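Local coordinates for DNA ligase (Aquifex aeolicus, PDB 3QWU), which probably joins nucleic acid ends as an ATP-dependent ligase of the RNA ligase family, and binds adenosine and calcium, at residues E338-D342 with Y343-E347; F167-Q170 with E171-M174; T274-L277 with Y278-G282. All blocks are in the same frame, centred on the assembly; numbering follows the deposited sequence. Where two conformers were deposited one is given.

Contact 1. Residues E338-D342 with Y343-E347; sequences EKEGD and YWRLE
Arg345 and Glu340 meet in a side-on salt bridge: two guanidinium nitrogens each take one carboxylate oxygen. Arg345 NE lies 3.2 Å from Glu340 OE2 and Arg345 NH2 3.3 Å from Glu340 OE1; OE1 is met through its syn lone pair, OE2 on the syn side but from out of the carboxylate plane, the two flat groups turned 48° apart. With CG anti to the backbone N (chi1 -175°) and an extended chain, Glu340 reaches the edge of the guanidinium, whose NH1 goes on to Glu137. Were Arg345 an alanine, the carboxylates of Glu340 and Glu137 would probably lose this shared cation. Lys339 crosses Trp344 at about a right angle, setting Lys339 CD over the indole in a CH-pi contact, 4.0 Å from the centroid of the Trp344 five-membered ring. Backbone bonds tie the strands: Arg345 N to Glu338 O at 2.8 Å with Glu338 N returning to Arg345 O, then Glu340 N to Tyr343 O and Tyr343 N to Glu340 O at 2.9 Å. The last pair closes a type II' turn with Gly341 at positive phi, the two-residue turn of a tight beta hairpin joining strands 330-340 and 343-352.

Contact 2. Residues F167-Q170 with E171-M174; sequences FLSQ and EEKM
Ser169 and Glu172 face each other across the first turn of helix 170-180, and one carboxylate oxygen does most of the holding. Ser169 OG approaches Glu172 OE2 on its anti lone pair at 3.1 Å, while Ser169 N reaches the same oxygen from above the carboxylate plane in a nearly straight bond (171°). The serine hydroxyl, Ser169 OG, in turn accepts from Glu172 N at 3.2 Å, a position it owes to chi1 of 57°, which sets OG between the backbone N and the carbonyl carbon. The reciprocal serine-glutamate bonds make a capping box with Ser169 as N-cap: the serine side chain takes up an amide of the first turn and the glutamate side chain takes up the amide of the cap residue. The other branch of the carboxylate, OE1, lies against Leu168 CG, the two side chains crossing at about a right angle; Leu168 itself packs on Phe159 of strand 153-161. Behind the box, Gln170 bends at chi2 and crosses both Lys173 and Met174 obliquely, its OE1 toward the lysine and NE2 toward the sulfur. Lys173 NZ comes to Gln170 OE1 from above the carbonyl plane, 3.1 Å away, and Gln170 CG rests 3.5 Å from Met174 SD, with Gln170 NE2 making a weak bond to that sulfur. Both polar ends go on to a residue of the adenosine pocket: Gln170 NE2 and Lys173 NZ each reach Glu78, which the glutamine amide probably helps position from the second shell. Lys173 NZ also meets Asp158 and the carbonyl of Phe157.

Contact 3. Residues T274-L277 with Y278-G282; sequences TEHL and YEELG
Tyr278 opens the second segment by touching Glu275 twice: Tyr278 N bonds to Glu275 O at 3.1 Å, and the ring carbon Tyr278 CD2 lies 3.0 Å from the same oxygen. CG stands anti to the carbonyl carbon, which brings the ring back beside this turn; the ring also meets the second subunit, in a cation-pi contact with Arg283 of that chain and packing on its Ile286. Glu279 contributes little here beyond CB near His276 O, since its carboxylate pairs with Arg283 of its own chain. Glu280 is the polar partner of the segment. Its amide donates to His276 O, an i to i+4 bond in the N-terminal part of alpha helix 276-299, and its side chain returns to the same residue one turn back. There Glu280 OE2 sits at the edge of the imidazole, 2.7 Å from His276 ND1, in a weak bond with an N-H...O angle of 143°; ring and carboxylate planes are 45° apart. His276 holds CG between its backbone N and carbonyl carbon (chi1 63°), bringing ND1 to that meeting. OE1 of Glu280 also touches Leu277 CD1 at 3.5 Å, and Leu277 packs on Leu262 and Met266 of helix 254-269. Leu281 continues the i to i+4 pattern, Leu281 N bonded to Leu277 O at 2.7 Å and its CB close to the same oxygen, while its side chain packs on Leu262, on Ile240 of helix 233-242 and on Ile286 of the second subunit.

The three contacts illustrate how short-range pairings set local structure at distant points of one chain. Contact 2 is the one close to the bound adenosine: the side chain of Lys173 lies about 6 Å from that nucleoside and about 4 Å from the side chain of Lys219, an adenosine-binding residue. Contact 3 is more remote from a site, with the Leu281 side chain about 13 Å from the calcium ion, and it borders the second subunit. Contact 1 lies away from the adenosine and calcium sites, though, like contact 3, it belongs to the C-terminal region. None touches another; their centres are 38 Å (1 and 2), 42 Å (1 and 3) and 40 Å (2 and 3) apart.

Contact 1. Residues E338-D342 with Y343-E347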
ATOM      1  N   GLU A 338       4.256 -33.825  18.487  1.00 60.94           N
ATOM      2  CA  GLU A 338       4.273 -34.670  19.675  1.00 62.97           C
ATOM      3  C   GLU A 338       2.881 -35.253  19.986  1.00 62.97           C
ATOM      4  O   GLU A 338       1.882 -34.527  19.970  1.00 62.64           O
ATOM      5  CB  GLU A 338       4.640 -33.793  20.868  1.00 63.22           C
ATOM      6  CG  GLU A 338       6.045 -33.826  21.383  1.00 65.89           C
ATOM      7  CD  GLU A 338       6.074 -33.247  22.803  1.00 68.89           C
ATOM      8  OE1 GLU A 338       5.491 -32.147  23.028  1.00 67.19           O
ATOM      9  OE2 GLU A 338       6.635 -33.911  23.699  1.00 71.80           O
ATOM     10  N   LYS A 339       2.805 -36.531  20.325  1.00 64.25           N
ATOM     11  CA  LYS A 339       1.585 -37.045  20.923  1.00 64.42           C
ATOM     12  C   LYS A 339       1.173 -36.191  22.121  1.00 64.26           C
ATOM     13  O   LYS A 339       2.006 -35.704  22.868  1.00 64.98           O
ATOM     14  CB  LYS A 339       1.751 -38.483  21.385  1.00 65.80           C
ATOM     15  CG  LYS A 339       0.431 -39.207  21.512  1.00 66.22           C
ATOM     16  CD  LYS A 339      -0.051 -39.674  20.154  1.00 67.33           C
ATOM     17  CE  LYS A 339      -1.391 -40.377  20.259  1.00 68.13           C
ATOM     18  NZ  LYS A 339      -2.427 -39.370  20.541  1.00 67.03           N
ATOM     19  N   GLU A 340      -0.127 -35.984  22.269  1.00 63.82           N
ATOM     20  CA  GLU A 340      -0.679 -35.171  23.338  1.00 63.62           C
ATOM     21  C   GLU A 340      -2.108 -35.670  23.486  1.00 63.17           C
ATOM     22  O   GLU A 340      -2.954 -35.432  22.612  1.00 62.50           O
ATOM     23  CB  GLU A 340      -0.620 -33.694  22.949  1.00 63.22           C
ATOM     24  CG  GLU A 340      -1.054 -32.700  24.031  1.00 64.17           C
ATOM     25  CD  GLU A 340      -1.327 -31.301  23.461  1.00 65.53           C
ATOM     26  OE1 GLU A 340      -2.519 -31.008  23.160  1.00 65.43           O
ATOM     27  OE2 GLU A 340      -0.353 -30.508  23.304  1.00 66.83           O
ATOM     28  N   GLY A 341      -2.352 -36.437  24.551  1.00 63.55           N
ATOM     29  CA  GLY A 341      -3.627 -37.122  24.735  1.00 63.18           C
ATOM     30  C   GLY A 341      -3.752 -38.123  23.616  1.00 63.08           C
ATOM     31  O   GLY A 341      -2.795 -38.879  23.360  1.00 63.72           O
ATOM     32  N   ASP A 342      -4.911 -38.111  22.953  1.00 61.95           N
ATOM     33  CA  ASP A 342      -5.172 -38.896  21.713  1.00 62.27           C
ATOM     34  C   ASP A 342      -4.879 -38.145  20.390  1.00 60.94           C
ATOM     35  O   ASP A 342      -5.210 -38.652  19.300  1.00 61.11           O
ATOM     36  CB  ASP A 342      -6.638 -39.344  21.651  1.00 62.38           C
ATOM     37  CG  ASP A 342      -6.919 -40.552  22.506  1.00 65.32           C
ATOM     38  OD1 ASP A 342      -5.987 -41.378  22.683  1.00 68.18           O
ATOM     39  OD2 ASP A 342      -8.080 -40.681  22.975  1.00 65.67           O
ATOM     40  N   TYR A 343      -4.260 -36.968  20.478  1.00 59.13           N
ATOM     41  CA  TYR A 343      -3.967 -36.155  19.297  1.00 57.45           C
ATOM     42  C   TYR A 343      -2.484 -35.908  19.176  1.00 56.66           C
ATOM     43  O   TYR A 343      -1.759 -35.887  20.165  1.00 57.34           O
ATOM     44  CB  TYR A 343      -4.684 -34.813  19.375  1.00 56.43           C
ATOM     45  CG  TYR A 343      -6.179 -34.951  19.427  1.00 57.20           C
ATOM     46  CD1 TYR A 343      -6.945 -34.928  18.267  1.00 56.40           C
ATOM     47  CD2 TYR A 343      -6.834 -35.122  20.640  1.00 60.44           C
ATOM     48  CE1 TYR A 343      -8.344 -35.074  18.314  1.00 57.76           C
ATOM     49  CE2 TYR A 343      -8.253 -35.257  20.699  1.00 60.79           C
ATOM     50  CZ  TYR A 343      -8.999 -35.233  19.528  1.00 57.98           C
ATOM     51  OH  TYR A 343     -10.378 -35.388  19.577  1.00 52.54           O
ATOM     52  N   TRP A 344      -2.038 -35.749  17.939  1.00 54.77           N
ATOM     53  CA  TRP A 344      -0.721 -35.208  17.646  1.00 53.37           C
ATOM     54  C   TRP A 344      -0.775 -33.669  17.695  1.00 50.69           C
ATOM     55  O   TRP A 344      -1.527 -33.061  16.937  1.00 49.21           O
ATOM     56  CB  TRP A 344      -0.286 -35.709  16.285  1.00 53.59           C
ATOM     57  CG  TRP A 344      -0.000 -37.145  16.348  1.00 56.88           C
ATOM     58  CD1 TRP A 344      -0.887 -38.182  16.183  1.00 58.56           C
ATOM     59  CD2 TRP A 344       1.257 -37.738  16.661  1.00 59.46           C
ATOM     60  NE1 TRP A 344      -0.240 -39.383  16.344  1.00 60.30           N
ATOM     61  CE2 TRP A 344       1.073 -39.144  16.644  1.00 59.86           C
ATOM     62  CE3 TRP A 344       2.531 -37.220  16.948  1.00 60.44           C
ATOM     63  CZ2 TRP A 344       2.110 -40.035  16.893  1.00 63.03           C
ATOM     64  CZ3 TRP A 344       3.574 -38.117  17.197  1.00 62.74           C
ATOM     65  CH2 TRP A 344       3.355 -39.509  17.170  1.00 63.27           C
ATOM     66  N   ARG A 345      -0.021 -33.046  18.596  1.00 48.97           N
ATOM     67  CA  ARG A 345       0.057 -31.582  18.643  1.00 47.94           C
ATOM     68  C   ARG A 345       1.098 -31.035  17.651  1.00 47.29           C
ATOM     69  O   ARG A 345       2.245 -31.500  17.632  1.00 48.37           O
ATOM     70  CB  ARG A 345       0.385 -31.104  20.052  1.00 48.43           C
ATOM     71  CG  ARG A 345       0.836 -29.686  20.134  1.00 48.11           C
ATOM     72  CD  ARG A 345      -0.254 -28.752  19.769  1.00 50.86           C
ATOM     73  NE  ARG A 345      -1.323 -28.806  20.742  1.00 52.36           N
ATOM     74  CZ  ARG A 345      -2.413 -28.062  20.708  1.00 54.44           C
ATOM     75  NH1 ARG A 345      -2.623 -27.204  19.716  1.00 57.55           N
ATOM     76  NH2 ARG A 345      -3.315 -28.196  21.664  1.00 55.12           N
ATOM     77  N   LEU A 346       0.692 -30.095  16.799  1.00 45.16           N
ATOM     78  CA  LEU A 346       1.635 -29.439  15.885  1.00 44.50           C
ATOM     79  C   LEU A 346       1.810 -27.969  16.242  1.00 44.24           C
ATOM     80  O   LEU A 346       0.831 -27.248  16.473  1.00 43.32           O
ATOM     81  CB  LEU A 346       1.187 -29.532  14.445  1.00 43.40           C
ATOM     82  CG  LEU A 346       2.114 -28.878  13.414  1.00 42.24           C
ATOM     83  CD1 LEU A 346       3.468 -29.597  13.319  1.00 39.98           C
ATOM     84  CD2 LEU A 346       1.401 -28.891  12.092  1.00 40.70           C
ATOM     85  N   GLU A 347       3.065 -27.536  16.288  1.00 44.82           N
ATOM     86  CA  GLU A 347       3.388 -26.118  16.425  1.00 44.97           C
ATOM     87  C   GLU A 347       4.334 -25.788  15.316  1.00 44.29           C
ATOM     88  O   GLU A 347       5.275 -26.525  15.089  1.00 43.83           O
ATOM     89  CB  GLU A 347       4.107 -25.807  17.751  1.00 46.23           C
ATOM     90  CG  GLU A 347       3.301 -25.996  19.020  1.00 49.09           C
ATOM     91  CD  GLU A 347       4.013 -25.435  20.250  1.00 55.45           C
ATOM     92  OE1 GLU A 347       4.929 -24.591  20.117  1.00 56.32           O
ATOM     93  OE2 GLU A 347       3.632 -25.842  21.370  1.00 61.88           O
TER

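Contact 2. Residues F167-Q170 with E171-M174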
ATOM      1  N   PHE A 167     -27.176 -21.606  -4.023  1.00 40.96           N
ATOM      2  CA  PHE A 167     -27.247 -21.806  -2.626  1.00 39.29           C
ATOM      3  C   PHE A 167     -28.651 -22.276  -2.242  1.00 38.91           C
ATOM      4  O   PHE A 167     -29.632 -21.824  -2.792  1.00 38.66           O
ATOM      5  CB  PHE A 167     -26.973 -20.468  -1.938  1.00 38.79           C
ATOM      6  CG  PHE A 167     -25.522 -20.002  -2.000  1.00 38.42           C
ATOM      7  CD1 PHE A 167     -24.501 -20.788  -1.508  1.00 36.67           C
ATOM      8  CD2 PHE A 167     -25.208 -18.736  -2.447  1.00 40.41           C
ATOM      9  CE1 PHE A 167     -23.193 -20.350  -1.497  1.00 36.47           C
ATOM     10  CE2 PHE A 167     -23.882 -18.282  -2.457  1.00 40.82           C
ATOM     11  CZ  PHE A 167     -22.871 -19.116  -1.977  1.00 38.84           C
ATOM     12  N   LEU A 168     -28.761 -23.170  -1.275  1.00 38.18           N
ATOM     13  CA  LEU A 168     -30.064 -23.462  -0.741  1.00 38.78           C
ATOM     14  C   LEU A 168     -30.606 -22.163  -0.114  1.00 38.43           C
ATOM     15  O   LEU A 168     -29.860 -21.325   0.347  1.00 38.04           O
ATOM     16  CB  LEU A 168     -30.024 -24.624   0.253  1.00 38.39           C
ATOM     17  CG  LEU A 168     -29.918 -26.060  -0.307  1.00 40.76           C
ATOM     18  CD1 LEU A 168     -28.788 -26.311  -1.360  1.00 40.99           C
ATOM     19  CD2 LEU A 168     -29.772 -27.053   0.865  1.00 36.47           C
ATOM     20  N   SER A 169     -31.906 -21.979  -0.173  1.00 39.01           N
ATOM     21  CA  SER A 169     -32.534 -20.809   0.351  1.00 39.45           C
ATOM     22  C   SER A 169     -32.318 -20.745   1.867  1.00 38.66           C
ATOM     23  O   SER A 169     -31.936 -21.738   2.482  1.00 38.56           O
ATOM     24  CB  SER A 169     -34.028 -20.867   0.042  1.00 39.40           C
ATOM     25  OG  SER A 169     -34.519 -22.077   0.599  1.00 41.01           O
ATOM     26  N   GLN A 170     -32.598 -19.587   2.459  1.00 38.85           N
ATOM     27  CA  GLN A 170     -32.532 -19.446   3.890  1.00 39.16           C
ATOM     28  C   GLN A 170     -33.408 -20.448   4.628  1.00 39.96           C
ATOM     29  O   GLN A 170     -32.953 -21.081   5.568  1.00 38.40           O
ATOM     30  CB  GLN A 170     -32.857 -18.013   4.347  1.00 39.74           C
ATOM     31  CG  GLN A 170     -32.390 -17.773   5.815  1.00 39.55           C
ATOM     32  CD  GLN A 170     -30.887 -17.472   5.931  1.00 39.78           C
ATOM     33  OE1 GLN A 170     -30.229 -17.193   4.947  1.00 42.87           O
ATOM     34  NE2 GLN A 170     -30.378 -17.448   7.149  1.00 36.27           N
ATOM     35  N   GLU A 171     -34.670 -20.564   4.201  1.00 42.47           N
ATOM     36  CA  GLU A 171     -35.635 -21.515   4.763  0.60 43.29           C
ATOM     37  C   GLU A 171     -35.061 -22.936   4.749  1.00 43.16           C
ATOM     38  O   GLU A 171     -35.028 -23.630   5.770  1.00 43.10           O
ATOM     39  CB  GLU A 171     -36.933 -21.491   3.949  0.60 44.59           C
ATOM     40  CG  GLU A 171     -37.853 -22.754   4.132  0.60 47.54           C
ATOM     41  CD  GLU A 171     -38.785 -23.009   2.947  0.60 51.52           C
ATOM     42  OE1 GLU A 171     -39.663 -22.148   2.690  0.60 54.50           O
ATOM     43  OE2 GLU A 171     -38.656 -24.078   2.286  0.60 53.33           O
ATOM     44  N   GLU A 172     -34.638 -23.373   3.559  1.00 44.05           N
ATOM     45  CA  GLU A 172     -34.082 -24.706   3.358  1.00 45.26           C
ATOM     46  C   GLU A 172     -32.880 -24.900   4.235  1.00 44.00           C
ATOM     47  O   GLU A 172     -32.679 -25.970   4.786  1.00 43.23           O
ATOM     48  CB  GLU A 172     -33.572 -24.904   1.939  1.00 47.06           C
ATOM     49  CG  GLU A 172     -34.611 -25.240   0.852  1.00 52.85           C
ATOM     50  CD  GLU A 172     -33.944 -25.392  -0.545  1.00 57.75           C
ATOM     51  OE1 GLU A 172     -33.684 -26.586  -0.890  1.00 61.71           O
ATOM     52  OE2 GLU A 172     -33.647 -24.356  -1.244  1.00 55.75           O
ATOM     53  N   LYS A 173     -32.046 -23.866   4.317  1.00 43.66           N
ATOM     54  CA  LYS A 173     -30.828 -23.929   5.120  1.00 42.47           C
ATOM     55  C   LYS A 173     -31.222 -24.051   6.593  1.00 42.07           C
ATOM     56  O   LYS A 173     -30.791 -24.965   7.265  1.00 41.23           O
ATOM     57  CB  LYS A 173     -29.962 -22.690   4.841  1.00 41.85           C
ATOM     58  CG  LYS A 173     -28.891 -22.357   5.833  1.00 39.84           C
ATOM     59  CD  LYS A 173     -27.869 -21.336   5.265  1.00 40.99           C
ATOM     60  CE  LYS A 173     -28.224 -19.826   5.554  1.00 41.45           C
ATOM     61  NZ  LYS A 173     -27.547 -18.775   4.633  1.00 37.73           N
ATOM     62  N   MET A 174     -32.068 -23.152   7.078  1.00 42.93           N
ATOM     63  CA  MET A 174     -32.454 -23.183   8.481  1.00 43.95           C
ATOM     64  C   MET A 174     -33.132 -24.521   8.853  1.00 43.80           C
ATOM     65  O   MET A 174     -32.910 -25.015   9.933  1.00 42.50           O
ATOM     66  CB  MET A 174     -33.245 -21.924   8.883  1.00 45.13           C
ATOM     67  CG  MET A 174     -32.342 -20.670   8.837  1.00 47.69           C
ATOM     68  SD  MET A 174     -33.012 -18.960   9.048  1.00 57.71           S
ATOM     69  CE  MET A 174     -33.809 -19.046  10.685  1.00 55.36           C
TER

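Contact 3. Residues T274-L277 with Y278-G282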
ATOM      1  N   THR A 274     -16.244   9.931  16.675  1.00 60.51           N
ATOM      2  CA  THR A 274     -15.435   8.832  16.157  1.00 58.48           C
ATOM      3  C   THR A 274     -13.918   9.159  16.193  1.00 57.67           C
ATOM      4  O   THR A 274     -13.111   8.433  15.606  1.00 57.13           O
ATOM      5  CB  THR A 274     -15.943   8.437  14.708  1.00 58.24           C
ATOM      6  OG1 THR A 274     -15.982   9.593  13.864  1.00 58.12           O
ATOM      7  CG2 THR A 274     -17.363   7.815  14.761  1.00 57.17           C
ATOM      8  N   GLU A 275     -13.551  10.224  16.925  1.00 57.82           N
ATOM      9  CA  GLU A 275     -12.178  10.767  16.980  1.00 56.58           C
ATOM     10  C   GLU A 275     -11.085   9.815  17.557  1.00 54.22           C
ATOM     11  O   GLU A 275      -9.879   9.910  17.231  1.00 54.49           O
ATOM     12  CB  GLU A 275     -12.201  12.098  17.752  1.00 58.68           C
ATOM     13  CG  GLU A 275     -12.423  11.983  19.295  1.00 61.92           C
ATOM     14  CD  GLU A 275     -12.148  13.319  20.085  1.00 65.04           C
ATOM     15  OE1 GLU A 275     -12.590  13.421  21.270  1.00 63.54           O
ATOM     16  OE2 GLU A 275     -11.501  14.254  19.522  1.00 66.94           O
ATOM     17  N   HIS A 276     -11.495   8.907  18.433  1.00 51.37           N
ATOM     18  CA  HIS A 276     -10.579   7.940  19.019  1.00 48.41           C
ATOM     19  C   HIS A 276      -9.969   7.047  17.914  1.00 44.45           C
ATOM     20  O   HIS A 276      -8.960   6.413  18.149  1.00 41.35           O
ATOM     21  CB  HIS A 276     -11.316   7.077  20.056  1.00 48.55           C
ATOM     22  CG  HIS A 276     -12.425   6.253  19.479  1.00 51.16           C
ATOM     23  ND1 HIS A 276     -12.233   4.963  19.025  1.00 52.94           N
ATOM     24  CD2 HIS A 276     -13.741   6.540  19.257  1.00 55.51           C
ATOM     25  CE1 HIS A 276     -13.383   4.485  18.559  1.00 55.37           C
ATOM     26  NE2 HIS A 276     -14.314   5.423  18.676  1.00 53.82           N
ATOM     27  N   LEU A 277     -10.603   6.988  16.737  1.00 41.80           N
ATOM     28  CA  LEU A 277     -10.104   6.165  15.642  1.00 39.82           C
ATOM     29  C   LEU A 277      -8.775   6.715  15.077  1.00 37.78           C
ATOM     30  O   LEU A 277      -7.995   5.982  14.522  1.00 35.79           O
ATOM     31  CB  LEU A 277     -11.114   6.018  14.526  1.00 39.97           C
ATOM     32  CG  LEU A 277     -12.192   4.936  14.593  1.00 44.24           C
ATOM     33  CD1 LEU A 277     -11.621   3.565  14.983  1.00 44.63           C
ATOM     34  CD2 LEU A 277     -13.325   5.340  15.542  1.00 47.06           C
ATOM     35  N   TYR A 278      -8.492   7.984  15.261  1.00 36.55           N
ATOM     36  CA  TYR A 278      -7.196   8.474  14.866  1.00 35.90           C
ATOM     37  C   TYR A 278      -6.087   7.691  15.552  1.00 36.04           C
ATOM     38  O   TYR A 278      -5.252   7.038  14.891  1.00 34.58           O
ATOM     39  CB  TYR A 278      -7.076   9.948  15.193  1.00 37.06           C
ATOM     40  CG  TYR A 278      -7.943  10.836  14.367  1.00 37.54           C
ATOM     41  CD1 TYR A 278      -7.848  10.851  12.985  1.00 36.95           C
ATOM     42  CD2 TYR A 278      -8.868  11.666  14.955  1.00 44.91           C
ATOM     43  CE1 TYR A 278      -8.661  11.697  12.203  1.00 39.92           C
ATOM     44  CE2 TYR A 278      -9.698  12.515  14.182  1.00 47.12           C
ATOM     45  CZ  TYR A 278      -9.572  12.532  12.816  1.00 43.11           C
ATOM     46  OH  TYR A 278     -10.380  13.341  12.075  1.00 44.64           O
ATOM     47  N   GLU A 279      -6.079   7.733  16.886  1.00 36.39           N
ATOM     48  CA  GLU A 279      -5.041   7.055  17.633  1.00 37.03           C
ATOM     49  C   GLU A 279      -5.077   5.566  17.347  1.00 34.84           C
ATOM     50  O   GLU A 279      -4.044   4.931  17.158  1.00 33.95           O
ATOM     51  CB  GLU A 279      -5.147   7.318  19.154  1.00 38.99           C
ATOM     52  CG  GLU A 279      -3.836   6.959  19.916  1.00 44.63           C
ATOM     53  CD  GLU A 279      -3.988   6.804  21.432  1.00 52.45           C
ATOM     54  OE1 GLU A 279      -4.630   7.676  22.074  1.00 56.34           O
ATOM     55  OE2 GLU A 279      -3.433   5.814  21.982  1.00 56.81           O
ATOM     56  N   GLU A 280      -6.269   5.004  17.301  1.00 33.59           N
ATOM     57  CA  GLU A 280      -6.380   3.584  17.040  1.00 32.70           C
ATOM     58  C   GLU A 280      -5.819   3.214  15.668  1.00 31.05           C
ATOM     59  O   GLU A 280      -5.034   2.249  15.558  1.00 30.60           O
ATOM     60  CB  GLU A 280      -7.819   3.115  17.260  1.00 33.18           C
ATOM     61  CG  GLU A 280      -8.192   3.017  18.756  1.00 36.22           C
ATOM     62  CD  GLU A 280      -9.716   3.218  19.052  1.00 43.24           C
ATOM     63  OE1 GLU A 280     -10.524   2.842  18.180  1.00 45.32           O
ATOM     64  OE2 GLU A 280     -10.106   3.747  20.164  1.00 48.18           O
ATOM     65  N   LEU A 281      -6.123   3.988  14.623  1.00 29.60           N
ATOM     66  CA  LEU A 281      -5.528   3.657  13.316  1.00 28.35           C
ATOM     67  C   LEU A 281      -3.952   3.702  13.355  1.00 27.76           C
ATOM     68  O   LEU A 281      -3.301   2.829  12.819  1.00 27.26           O
ATOM     69  CB  LEU A 281      -6.158   4.472  12.156  1.00 27.47           C
ATOM     70  CG  LEU A 281      -5.461   4.236  10.785  1.00 27.84           C
ATOM     71  CD1 LEU A 281      -5.518   2.774  10.303  1.00 24.54           C
ATOM     72  CD2 LEU A 281      -5.982   5.202   9.701  1.00 27.07           C
ATOM     73  N   GLY A 282      -3.379   4.707  14.021  1.00 27.37           N
ATOM     74  CA  GLY A 282      -1.954   4.846  14.244  1.00 27.36           C
ATOM     75  C   GLY A 282      -1.357   3.652  14.979  1.00 28.63           C
ATOM     76  O   GLY A 282      -0.312   3.106  14.600  1.00 26.53           O
TER